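Local coordinates for protein Cow rumen GH26 endo-mannanase (Metagenome, PDB 6UEH) that probably hydrolyses internal beta-1,4-mannosidic linkages of mannans such as galactomannan, as an endo-mannanase of glycosyl hydrolase family 26 that carries an accessory domain, at residues Lys39-Leu44 / Tyr122-Thr127; Thr64-Gln69 / Asp95-Phe100. One frame throughout, in Å; residues are numbered along the deposited sequence.

In the fold
From the N terminus, the chain passes through 10-13 and a long loop before reaching 39-44, the first side of contact 1. Its partner, 122-127, comes 78 residues later, so contact 1 closes a loop made largely of strands. Contact 2, between 64-69 and 95-100, closes a shorter loop nested inside it. The two meet in one antiparallel sheet: strands 59-69 and 123-132 are neighbours, with Asp126 N 2.8 Å from Lys66 O and Glu124 N 2.8 Å from Ala68 O, both probable hydrogen bonds. The order 42-44, 123-132, 59-69, 97-107 therefore runs through both contacts, whose centres lie about 9 Å apart within the CBM6-family region.

Contact 1. Residues Lys39-Leu44 / Tyr122-Thr127; sequences KGFAYL and YAEFDT. With CA (calcium ion), chain B.
An antiparallel strand pair of the CBM6-family beta-sandwich, with a calcium site at one end and a G1 beta bulge at the other, joins Lys39-Leu44 to Tyr122-Thr127. Ala42 and Phe125 form a hydrogen-bonded pair, bonded both ways, with Ala42 N to Phe125 O at 2.8 Å. At the bulge, Leu44 O accepts Ala123 N and, weakly, Tyr122 N. On the face of Ala42 and Leu44, Leu44 CD2 meets Phe125 CE1 at 3.6 Å. On the other face, Glu124 CG stays by Phe41, 3.6 Å from Phe41 CE1, and a bend at chi2 (73°) turns the carboxylate toward Tyr43. There Glu124 OE2 comes within 3.3 Å of Tyr43 CE1, the ring and carboxylate planes standing 52° apart. Asp126 grips the calcium twice, through OD1 at 2.3 Å and its own backbone O at 2.7 Å; Gly40 O adds a bond of 2.4 Å. Glu13, Glu15 and Ser37 complete the site. The 3.2 Å between Gly40 O and Asp126 OD1 is thus an approach of two acceptors, whose mutual repulsion the shared cation probably offsets, tying the loop before 42-44 to the sheet.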
loop_
_atom_site.group_PDB
_atom_site.type_symbol
_atom_site.label_atom_id
_atom_site.label_comp_id
_atom_site.label_asym_id
_atom_site.label_seq_id
_atom_site.Cartn_x
_atom_site.Cartn_y
_atom_site.Cartn_z
ATOM N N LYS A 39 -2.968 -32.713 -28.142
ATOM C CA LYS A 39 -1.996 -33.133 -29.147
ATOM C C LYS A 39 -0.596 -32.593 -28.877
ATOM O O LYS A 39 0.374 -33.028 -29.497
ATOM C CB LYS A 39 -2.459 -32.701 -30.539
ATOM C CG LYS A 39 -3.743 -33.373 -30.997
ATOM C CD LYS A 39 -4.144 -32.914 -32.388
ATOM C CE LYS A 39 -5.383 -33.650 -32.874
ATOM N NZ LYS A 39 -5.804 -33.197 -34.230
ATOM N N GLY A 40 -0.488 -31.643 -27.956
ATOM C CA GLY A 40 0.805 -31.074 -27.621
ATOM C C GLY A 40 0.706 -29.817 -26.784
ATOM O O GLY A 40 -0.075 -29.747 -25.837
ATOM N N PHE A 41 1.507 -28.815 -27.130
ATOM C CA PHE A 41 1.477 -27.553 -26.404
ATOM C C PHE A 41 1.851 -26.376 -27.296
ATOM O O PHE A 41 2.310 -26.556 -28.425
ATOM C CB PHE A 41 2.414 -27.610 -25.192
ATOM C CG PHE A 41 3.857 -27.879 -25.539
ATOM C CD1 PHE A 41 4.733 -26.833 -25.787
ATOM C CD2 PHE A 41 4.337 -29.179 -25.599
ATOM C CE1 PHE A 41 6.057 -27.078 -26.100
ATOM C CE2 PHE A 41 5.664 -29.431 -25.908
ATOM C CZ PHE A 41 6.526 -28.379 -26.159
ATOM N N ALA A 42 1.639 -25.171 -26.781
ATOM C CA ALA A 42 2.054 -23.961 -27.470
ATOM C C ALA A 42 3.432 -23.534 -26.979
ATOM O O ALA A 42 3.677 -23.470 -25.773
ATOM C CB ALA A 42 1.036 -22.842 -27.258
ATOM N N TYR A 43 4.333 -23.262 -27.915
ATOM C CA TYR A 43 5.652 -22.747 -27.580
ATOM C C TYR A 43 5.676 -21.258 -27.893
ATOM O O TYR A 43 5.863 -20.855 -29.040
ATOM C CB TYR A 43 6.747 -23.487 -28.353
ATOM C CG TYR A 43 8.170 -23.094 -27.992
ATOM C CD1 TYR A 43 8.478 -22.528 -26.757
ATOM C CD2 TYR A 43 9.207 -23.290 -28.897
ATOM C CE1 TYR A 43 9.782 -22.173 -26.438
ATOM C CE2 TYR A 43 10.506 -22.943 -28.588
ATOM C CZ TYR A 43 10.791 -22.382 -27.361
ATOM O OH TYR A 43 12.091 -22.039 -27.067
ATOM N N LEU A 44 5.450 -20.451 -26.864
ATOM C CA LEU A 44 5.468 -19.000 -26.989
ATOM C C LEU A 44 6.900 -18.514 -27.132
ATOM O O LEU A 44 7.668 -18.601 -26.184
ATOM C CB LEU A 44 4.806 -18.356 -25.767
ATOM C CG LEU A 44 4.908 -16.842 -25.568
ATOM C CD1 LEU A 44 4.006 -16.117 -26.527
ATOM C CD2 LEU A 44 4.570 -16.456 -24.133
ATOM N N TYR A 122 9.347 -17.296 -24.592
ATOM C CA TYR A 122 10.130 -18.530 -24.502
ATOM C C TYR A 122 9.746 -19.342 -23.269
ATOM O O TYR A 122 10.571 -19.649 -22.403
ATOM C CB TYR A 122 11.622 -18.214 -24.549
ATOM C CG TYR A 122 11.994 -17.663 -25.906
ATOM C CD1 TYR A 122 12.250 -18.512 -26.975
ATOM C CD2 TYR A 122 12.029 -16.294 -26.135
ATOM C CE1 TYR A 122 12.567 -18.012 -28.225
ATOM C CE2 TYR A 122 12.342 -15.784 -27.382
ATOM C CZ TYR A 122 12.609 -16.648 -28.423
ATOM O OH TYR A 122 12.921 -16.144 -29.662
ATOM N N ALA A 123 8.459 -19.670 -23.221
ATOM C CA ALA A 123 7.890 -20.553 -22.216
ATOM C C ALA A 123 6.843 -21.431 -22.894
ATOM O O ALA A 123 6.364 -21.110 -23.981
ATOM C CB ALA A 123 7.278 -19.761 -21.074
ATOM N N GLU A 124 6.486 -22.533 -22.249
ATOM C CA GLU A 124 5.591 -23.508 -22.859
ATOM C C GLU A 124 4.236 -23.504 -22.167
ATOM O O GLU A 124 4.156 -23.392 -20.944
ATOM C CB GLU A 124 6.213 -24.907 -22.814
ATOM C CG GLU A 124 7.531 -25.037 -23.579
ATOM C CD GLU A 124 8.698 -24.363 -22.876
ATOM O OE1 GLU A 124 8.957 -24.693 -21.699
ATOM O OE2 GLU A 124 9.352 -23.493 -23.494
ATOM N N PHE A 125 3.172 -23.626 -22.956
ATOM C CA PHE A 125 1.814 -23.613 -22.428
ATOM C C PHE A 125 1.031 -24.826 -22.923
ATOM O O PHE A 125 0.811 -24.984 -24.123
ATOM C CB PHE A 125 1.098 -22.319 -22.825
ATOM C CG PHE A 125 1.730 -21.081 -22.260
ATOM C CD1 PHE A 125 2.845 -20.518 -22.861
ATOM C CD2 PHE A 125 1.211 -20.477 -21.128
ATOM C CE1 PHE A 125 3.430 -19.382 -22.341
ATOM C CE2 PHE A 125 1.793 -19.338 -20.605
ATOM C CZ PHE A 125 2.904 -18.789 -21.214
ATOM N N ASP A 126 0.624 -25.686 -21.992
ATOM C CA ASP A 126 -0.138 -26.886 -22.327
ATOM C C ASP A 126 -1.629 -26.578 -22.387
ATOM O O ASP A 126 -2.280 -26.805 -23.405
ATOM C CB ASP A 126 0.137 -27.993 -21.306
ATOM C CG ASP A 126 -0.603 -29.281 -21.622
ATOM O OD1 ASP A 126 -0.968 -29.494 -22.797
ATOM O OD2 ASP A 126 -0.813 -30.088 -20.692
ATOM N N THR A 127 -2.162 -26.076 -21.277
ATOM C CA THR A 127 -3.551 -25.641 -21.203
ATOM C C THR A 127 -3.645 -24.309 -20.470
ATOM O O THR A 127 -2.726 -23.920 -19.748
ATOM C CB THR A 127 -4.443 -26.665 -20.473
ATOM O OG1 THR A 127 -3.948 -26.866 -19.145
ATOM C CG2 THR A 127 -4.464 -28.001 -21.210
HETATM CA CA CA B . -2.139 -29.153 -24.753
#

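Contact 2. Residues Thr64-Gln69 / Asp95-Phe100; sequences TAKVAQ and DTWTDF
Lys66 and Asp99 face each other as a non-hydrogen-bonded pair in the antiparallel ladder of strands 59-69 and 97-107, within one sheet of the CBM6-family beta-sandwich. The Lys66 side chain can be followed outward: CB lies 4.0 Å from Asp99 OD1, CG packs on Trp97 CB at 3.8 Å, and CD and CE pass close to Asp99 OD1, CE at 3.2 Å. Lys66 NZ ends in a salt bridge with Asp99 OD1 at 3.1 Å, its hydrogen bond weak, and OD2 is little farther away. Two bends, chi2 at 83° and chi3 at 66°, fold the chain back over its cross-strand neighbour instead of letting it extend. With Lys66 replaced by alanine, the Asp99 carboxylate would probably lose this cation and a gap would open beside Trp97 CB. The Trp97 ring reaches past Lys66 to Ala68, whose CB is 4.0 Å from Trp97 CZ3; the ring also meets Phe41 edge-to-face. On the opposite face of the sheet, the Val67 and Phe100 side chains cross, CG2 of Val67 lying 3.8 Å from CB of Phe100. The backbone bonds set the register: Val67 N points at Thr98 O with an N-H...O angle of 177°, and Phe100 N bonds Ala65 O at 2.8 Å. The Lys66-Asp99 side thus combines a salt bridge with methylene packing on Trp97, while the Val67-Phe100 contact is apolar.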
loop_
_atom_site.group_PDB
_atom_site.type_symbol
_atom_site.label_atom_id
_atom_site.label_comp_id
_atom_site.label_asym_id
_atom_site.label_seq_id
_atom_site.Cartn_x
_atom_site.Cartn_y
_atom_site.Cartn_z
ATOM N N THR A 64 -5.130 -19.349 -14.682
ATOM C CA THR A 64 -4.157 -20.384 -14.371
ATOM C C THR A 64 -3.765 -21.095 -15.663
ATOM O O THR A 64 -4.557 -21.165 -16.603
ATOM C CB THR A 64 -4.722 -21.398 -13.355
ATOM O OG1 THR A 64 -5.366 -20.694 -12.286
ATOM C CG2 THR A 64 -3.617 -22.278 -12.781
ATOM N N ALA A 65 -2.542 -21.606 -15.720
ATOM C CA ALA A 65 -2.103 -22.339 -16.897
ATOM C C ALA A 65 -1.135 -23.450 -16.523
ATOM O O ALA A 65 -0.368 -23.325 -15.566
ATOM C CB ALA A 65 -1.465 -21.393 -17.905
ATOM N N LYS A 66 -1.196 -24.545 -17.272
ATOM C CA LYS A 66 -0.228 -25.622 -17.140
ATOM C C LYS A 66 0.968 -25.277 -18.012
ATOM O O LYS A 66 0.882 -25.316 -19.243
ATOM C CB LYS A 66 -0.833 -26.963 -17.552
ATOM C CG LYS A 66 0.039 -28.159 -17.217
ATOM C CD LYS A 66 -0.152 -28.585 -15.775
ATOM C CE LYS A 66 -1.564 -29.101 -15.547
ATOM N NZ LYS A 66 -1.778 -29.524 -14.136
ATOM N N VAL A 67 2.079 -24.915 -17.379
ATOM C CA VAL A 67 3.203 -24.366 -18.123
ATOM C C VAL A 67 4.515 -25.090 -17.868
ATOM O O VAL A 67 4.620 -25.949 -16.992
ATOM C CB VAL A 67 3.420 -22.875 -17.790
ATOM C CG1 VAL A 67 2.132 -22.090 -17.985
ATOM C CG2 VAL A 67 3.936 -22.722 -16.366
ATOM N N ALA A 68 5.512 -24.734 -18.670
ATOM C CA ALA A 68 6.890 -25.118 -18.433
ATOM C C ALA A 68 7.770 -23.958 -18.872
ATOM O O ALA A 68 7.324 -23.084 -19.614
ATOM C CB ALA A 68 7.247 -26.389 -19.184
ATOM N N GLN A 69 9.012 -23.944 -18.410
ATOM C CA GLN A 69 9.931 -22.862 -18.739
ATOM C C GLN A 69 11.357 -23.351 -18.531
ATOM O O GLN A 69 11.812 -23.485 -17.395
ATOM C CB GLN A 69 9.634 -21.629 -17.879
ATOM C CG GLN A 69 10.313 -20.348 -18.340
ATOM C CD GLN A 69 11.767 -20.275 -17.920
ATOM O OE1 GLN A 69 12.665 -20.233 -18.759
ATOM N NE2 GLN A 69 12.006 -20.262 -16.612
ATOM N N ASP A 95 10.879 -27.784 -15.634
ATOM C CA ASP A 95 11.228 -28.741 -16.680
ATOM C C ASP A 95 10.146 -29.810 -16.823
ATOM O O ASP A 95 10.269 -30.741 -17.622
ATOM C CB ASP A 95 12.591 -29.383 -16.392
ATOM C CG ASP A 95 12.569 -30.322 -15.195
ATOM O OD1 ASP A 95 11.620 -30.271 -14.383
ATOM O OD2 ASP A 95 13.528 -31.109 -15.058
ATOM N N THR A 96 9.092 -29.653 -16.030
ATOM C CA THR A 96 7.946 -30.552 -16.021
ATOM C C THR A 96 6.689 -29.689 -16.002
ATOM O O THR A 96 6.722 -28.571 -15.488
ATOM C CB THR A 96 7.972 -31.495 -14.799
ATOM O OG1 THR A 96 9.267 -32.094 -14.686
ATOM C CG2 THR A 96 6.924 -32.589 -14.923
ATOM N N TRP A 97 5.594 -30.187 -16.570
ATOM C CA TRP A 97 4.352 -29.420 -16.610
ATOM C C TRP A 97 3.893 -29.043 -15.204
ATOM O O TRP A 97 3.748 -29.900 -14.334
ATOM C CB TRP A 97 3.257 -30.199 -17.339
ATOM C CG TRP A 97 3.559 -30.408 -18.782
ATOM C CD1 TRP A 97 3.772 -31.598 -19.415
ATOM C CD2 TRP A 97 3.705 -29.390 -19.781
ATOM N NE1 TRP A 97 4.033 -31.385 -20.748
ATOM C CE2 TRP A 97 3.999 -30.038 -20.997
ATOM C CE3 TRP A 97 3.613 -27.992 -19.764
ATOM C CZ2 TRP A 97 4.199 -29.337 -22.186
ATOM C CZ3 TRP A 97 3.816 -27.299 -20.946
ATOM C CH2 TRP A 97 4.107 -27.972 -22.139
ATOM N N THR A 98 3.674 -27.748 -14.997
ATOM C CA THR A 98 3.369 -27.214 -13.675
ATOM C C THR A 98 2.268 -26.159 -13.749
ATOM O O THR A 98 2.297 -25.285 -14.615
ATOM C CB THR A 98 4.625 -26.589 -13.029
ATOM O OG1 THR A 98 5.735 -27.491 -13.153
ATOM C CG2 THR A 98 4.381 -26.279 -11.556
ATOM N N ASP A 99 1.292 -26.242 -12.850
ATOM C CA ASP A 99 0.275 -25.200 -12.757
ATOM C C ASP A 99 0.892 -23.904 -12.251
ATOM O O ASP A 99 1.586 -23.898 -11.235
ATOM C CB ASP A 99 -0.869 -25.623 -11.835
ATOM C CG ASP A 99 -1.876 -26.515 -12.526
ATOM O OD1 ASP A 99 -1.964 -26.460 -13.770
ATOM O OD2 ASP A 99 -2.584 -27.266 -11.824
ATOM N N PHE A 100 0.643 -22.810 -12.962
ATOM C CA PHE A 100 1.118 -21.504 -12.529
ATOM C C PHE A 100 -0.047 -20.530 -12.381
ATOM O O PHE A 100 -0.936 -20.482 -13.228
ATOM C CB PHE A 100 2.153 -20.941 -13.507
ATOM C CG PHE A 100 2.824 -19.689 -13.015
ATOM C CD1 PHE A 100 3.932 -19.762 -12.186
ATOM C CD2 PHE A 100 2.337 -18.440 -13.367
ATOM C CE1 PHE A 100 4.546 -18.615 -11.722
ATOM C CE2 PHE A 100 2.946 -17.288 -12.904
ATOM C CZ PHE A 100 4.053 -17.376 -12.083
#